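Local coordinates for protein ribosome biogenesis GTPase A (Thermotoga maritima, PDB 3CNL) that binds GTP and probably hydrolyses it during a late step in assembly of the 50S ribosomal subunit, at residues 23-28 with 103-108. Numbering follows the deposited sequence.
Sequences NTVVEV and LIVGVP. With GNP (phosphoaminophosphonic acid-guanylate ester), chain B.
Two central parallel strands of the G domain meet here, Val-25, Val-26 and Glu-27 pairing with Leu-103, Ile-104 and Val-105 just ahead of the P-loop. Four backbone hydrogen bonds fix the register: Leu-103 N to Thr-24 O, Val-26 N to Leu-103 O, Val-105 N to Val-26 O, and Val-28 N to Val-105 O. The last spans 2.8 Å from Val-28 N to Val-105 O. CA-H...O contacts add to these, Val-25 CA to Leu-103 O and Glu-27 CA to Val-105 O, each 3.4 Å from CA to O.

On the face bearing Val-26 and Ile-104, the two side chains lie alongside each other, and Ile-104 CD1 comes 3.5 Å from Val-26 CB while also touching both its methyls. Ile-104 reaches two neighbours because its branches diverge: chi1 -57° sets CG1 anti to the carbonyl carbon, and the turn at chi2 (-52°) brings CD1 to Val-26, whereas CG2 meets Val-28 CG2 at 3.7 Å. Helix 112-120 packs on this face through Lys-112 and Ile-116 against Ile-104. Strand 101-106, the P-loop and this helix form the Walker A strand-loop-helix unit, which in this circularly permuted GTPase follows strand 24-30 in sequence.

The other face holds Val-25 and Val-105, whose CG1 methyls meet at 3.6 Å, with Phe-44 against Val-105. Glu-27 OE1 accepts a hydrogen bond from Ala-39 N, and OE2 forms a salt bridge with Arg-29.

Beyond the Val-28 N to Val-105 O bond a water takes over, which donates to Val-28 O at 2.7 Å and accepts from Val-107 N at 2.8 Å. Thr-110 OG1 also hydrogen-bonds to Val-28 O, tying the strand end to the P-loop, where Pro-108 CA approaches the gamma-phosphate oxygen O2G of GNP.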
loop_
_atom_site.group_PDB
_atom_site.type_symbol
_atom_site.label_atom_id
_atom_site.label_comp_id
_atom_site.label_asym_id
_atom_site.label_seq_id
_atom_site.Cartn_x
_atom_site.Cartn_y
_atom_site.Cartn_z
ATOM N N ASN A 23 -17.984 -12.987 3.056
ATOM C CA ASN A 23 -17.430 -14.313 2.844
ATOM C C ASN A 23 -16.160 -14.266 1.990
ATOM O O ASN A 23 -15.509 -15.286 1.794
ATOM C CB ASN A 23 -18.490 -15.266 2.237
ATOM C CG ASN A 23 -18.987 -14.830 0.855
ATOM O OD1 ASN A 23 -18.283 -14.160 0.094
ATOM N ND2 ASN A 23 -20.215 -15.231 0.522
ATOM N N THR A 24 -15.833 -13.068 1.499
ATOM C CA THR A 24 -14.681 -12.822 0.643
ATOM C C THR A 24 -13.970 -11.522 1.078
ATOM O O THR A 24 -14.621 -10.556 1.482
ATOM C CB THR A 24 -15.140 -12.728 -0.842
ATOM O OG1 THR A 24 -15.871 -13.914 -1.181
ATOM C CG2 THR A 24 -13.955 -12.541 -1.827
ATOM N N VAL A 25 -12.639 -11.526 0.969
ATOM C CA VAL A 25 -11.755 -10.420 1.345
ATOM C C VAL A 25 -10.761 -10.146 0.210
ATOM O O VAL A 25 -10.036 -11.057 -0.220
ATOM C CB VAL A 25 -10.912 -10.784 2.623
ATOM C CG1 VAL A 25 -9.839 -9.728 2.905
ATOM C CG2 VAL A 25 -11.815 -10.924 3.837
ATOM N N VAL A 26 -10.747 -8.893 -0.255
ATOM C CA VAL A 26 -9.716 -8.392 -1.169
ATOM C C VAL A 26 -8.727 -7.563 -0.341
ATOM O O VAL A 26 -9.053 -6.476 0.179
ATOM C CB VAL A 26 -10.323 -7.559 -2.321
ATOM C CG1 VAL A 26 -9.215 -6.992 -3.233
ATOM C CG2 VAL A 26 -11.311 -8.406 -3.142
ATOM N N GLU A 27 -7.539 -8.127 -0.174
ATOM C CA GLU A 27 -6.468 -7.474 0.560
ATOM C C GLU A 27 -5.676 -6.592 -0.412
ATOM O O GLU A 27 -4.971 -7.081 -1.306
ATOM C CB GLU A 27 -5.606 -8.540 1.231
ATOM C CG GLU A 27 -4.551 -8.030 2.182
ATOM C CD GLU A 27 -3.639 -9.154 2.648
ATOM O OE1 GLU A 27 -3.023 -9.011 3.707
ATOM O OE2 GLU A 27 -3.514 -10.184 1.941
ATOM N N VAL A 28 -5.826 -5.286 -0.241
ATOM C CA VAL A 28 -5.170 -4.314 -1.107
ATOM C C VAL A 28 -3.786 -3.944 -0.532
ATOM O O VAL A 28 -3.673 -3.225 0.480
ATOM C CB VAL A 28 -6.064 -3.083 -1.370
ATOM C CG1 VAL A 28 -5.358 -2.054 -2.315
ATOM C CG2 VAL A 28 -7.427 -3.505 -1.943
ATOM N N LEU A 103 -15.415 -7.755 1.290
ATOM C CA LEU A 103 -14.808 -6.625 1.999
ATOM C C LEU A 103 -13.464 -6.303 1.354
ATOM O O LEU A 103 -12.610 -7.176 1.161
ATOM C CB LEU A 103 -14.611 -6.924 3.494
ATOM C CG LEU A 103 -13.810 -5.905 4.337
ATOM C CD1 LEU A 103 -14.567 -4.598 4.587
ATOM C CD2 LEU A 103 -13.342 -6.483 5.681
ATOM N N ILE A 104 -13.293 -5.037 1.007
ATOM C CA ILE A 104 -11.994 -4.512 0.605
ATOM C C ILE A 104 -11.252 -4.080 1.880
ATOM O O ILE A 104 -11.778 -3.273 2.649
ATOM C CB ILE A 104 -12.176 -3.276 -0.325
ATOM C CG1 ILE A 104 -13.013 -3.619 -1.562
ATOM C CG2 ILE A 104 -10.810 -2.655 -0.741
ATOM C CD1 ILE A 104 -12.528 -4.835 -2.354
ATOM N N VAL A 105 -10.034 -4.583 2.097
ATOM C CA VAL A 105 -9.275 -4.235 3.301
ATOM C C VAL A 105 -7.777 -3.962 3.017
ATOM O O VAL A 105 -7.219 -4.448 2.030
ATOM C CB VAL A 105 -9.399 -5.337 4.386
ATOM C CG1 VAL A 105 -8.560 -6.557 4.021
ATOM C CG2 VAL A 105 -8.946 -4.806 5.728
ATOM N N GLY A 106 -7.127 -3.206 3.901
ATOM C CA GLY A 106 -5.684 -2.940 3.749
ATOM C C GLY A 106 -5.173 -1.866 4.691
ATOM O O GLY A 106 -5.959 -1.193 5.378
ATOM N N VAL A 107 -3.856 -1.683 4.719
ATOM C CA VAL A 107 -3.292 -0.614 5.563
ATOM C C VAL A 107 -3.565 0.695 4.842
ATOM O O VAL A 107 -3.970 0.660 3.695
ATOM C CB VAL A 107 -1.793 -0.813 5.816
ATOM C CG1 VAL A 107 -1.537 -2.168 6.510
ATOM C CG2 VAL A 107 -0.985 -0.675 4.483
ATOM N N PRO A 108 -3.362 1.846 5.511
ATOM C CA PRO A 108 -3.621 3.118 4.864
ATOM C C PRO A 108 -2.861 3.314 3.550
ATOM O O PRO A 108 -1.729 2.832 3.412
ATOM C CB PRO A 108 -3.137 4.133 5.908
ATOM C CG PRO A 108 -3.269 3.429 7.222
ATOM C CD PRO A 108 -2.920 2.013 6.916
HETATM P PG GNP B . -6.693 5.313 3.083
HETATM O O1G GNP B . -7.268 4.038 3.656
HETATM O O2G GNP B . -5.390 5.709 3.752
HETATM O O3G GNP B . -7.777 6.384 3.113
HETATM N N3B GNP B . -6.330 5.331 1.540
HETATM P PB GNP B . -6.785 4.329 0.411
HETATM O O1B GNP B . -6.250 2.963 0.693
HETATM O O2B GNP B . -8.267 4.435 0.263
HETATM O O3A GNP B . -6.110 4.856 -0.871
HETATM P PA GNP B . -6.633 5.856 -1.948
HETATM O O1A GNP B . -7.456 5.159 -2.950
HETATM O O2A GNP B . -7.209 7.073 -1.353
HETATM O "O5'" GNP B . -5.330 6.247 -2.705
HETATM C "C5'" GNP B . -4.190 6.810 -2.041
HETATM C "C4'" GNP B . -3.331 7.510 -3.088
HETATM O "O4'" GNP B . -2.782 6.560 -4.047
HETATM C "C3'" GNP B . -4.031 8.549 -3.948
HETATM O "O3'" GNP B . -3.110 9.597 -4.214
HETATM C "C2'" GNP B . -4.330 7.775 -5.223
HETATM O "O2'" GNP B . -4.464 8.654 -6.315
HETATM C "C1'" GNP B . -3.078 6.920 -5.376
HETATM N N9 GNP B . -3.276 5.657 -6.083
HETATM C C8 GNP B . -4.283 4.742 -5.853
HETATM N N7 GNP B . -4.189 3.681 -6.620
HETATM C C5 GNP B . -3.046 3.932 -7.409
HETATM C C6 GNP B . -2.421 3.158 -8.425
HETATM O O6 GNP B . -2.764 2.049 -8.873
HETATM N N1 GNP B . -1.274 3.786 -8.946
HETATM C C2 GNP B . -0.790 5.017 -8.534
HETATM N N2 GNP B . 0.323 5.480 -9.142
HETATM N N3 GNP B . -1.352 5.743 -7.583
HETATM C C4 GNP B . -2.474 5.145 -7.075
HETATM O O HOH W 1 -2.762 -3.592 2.967
#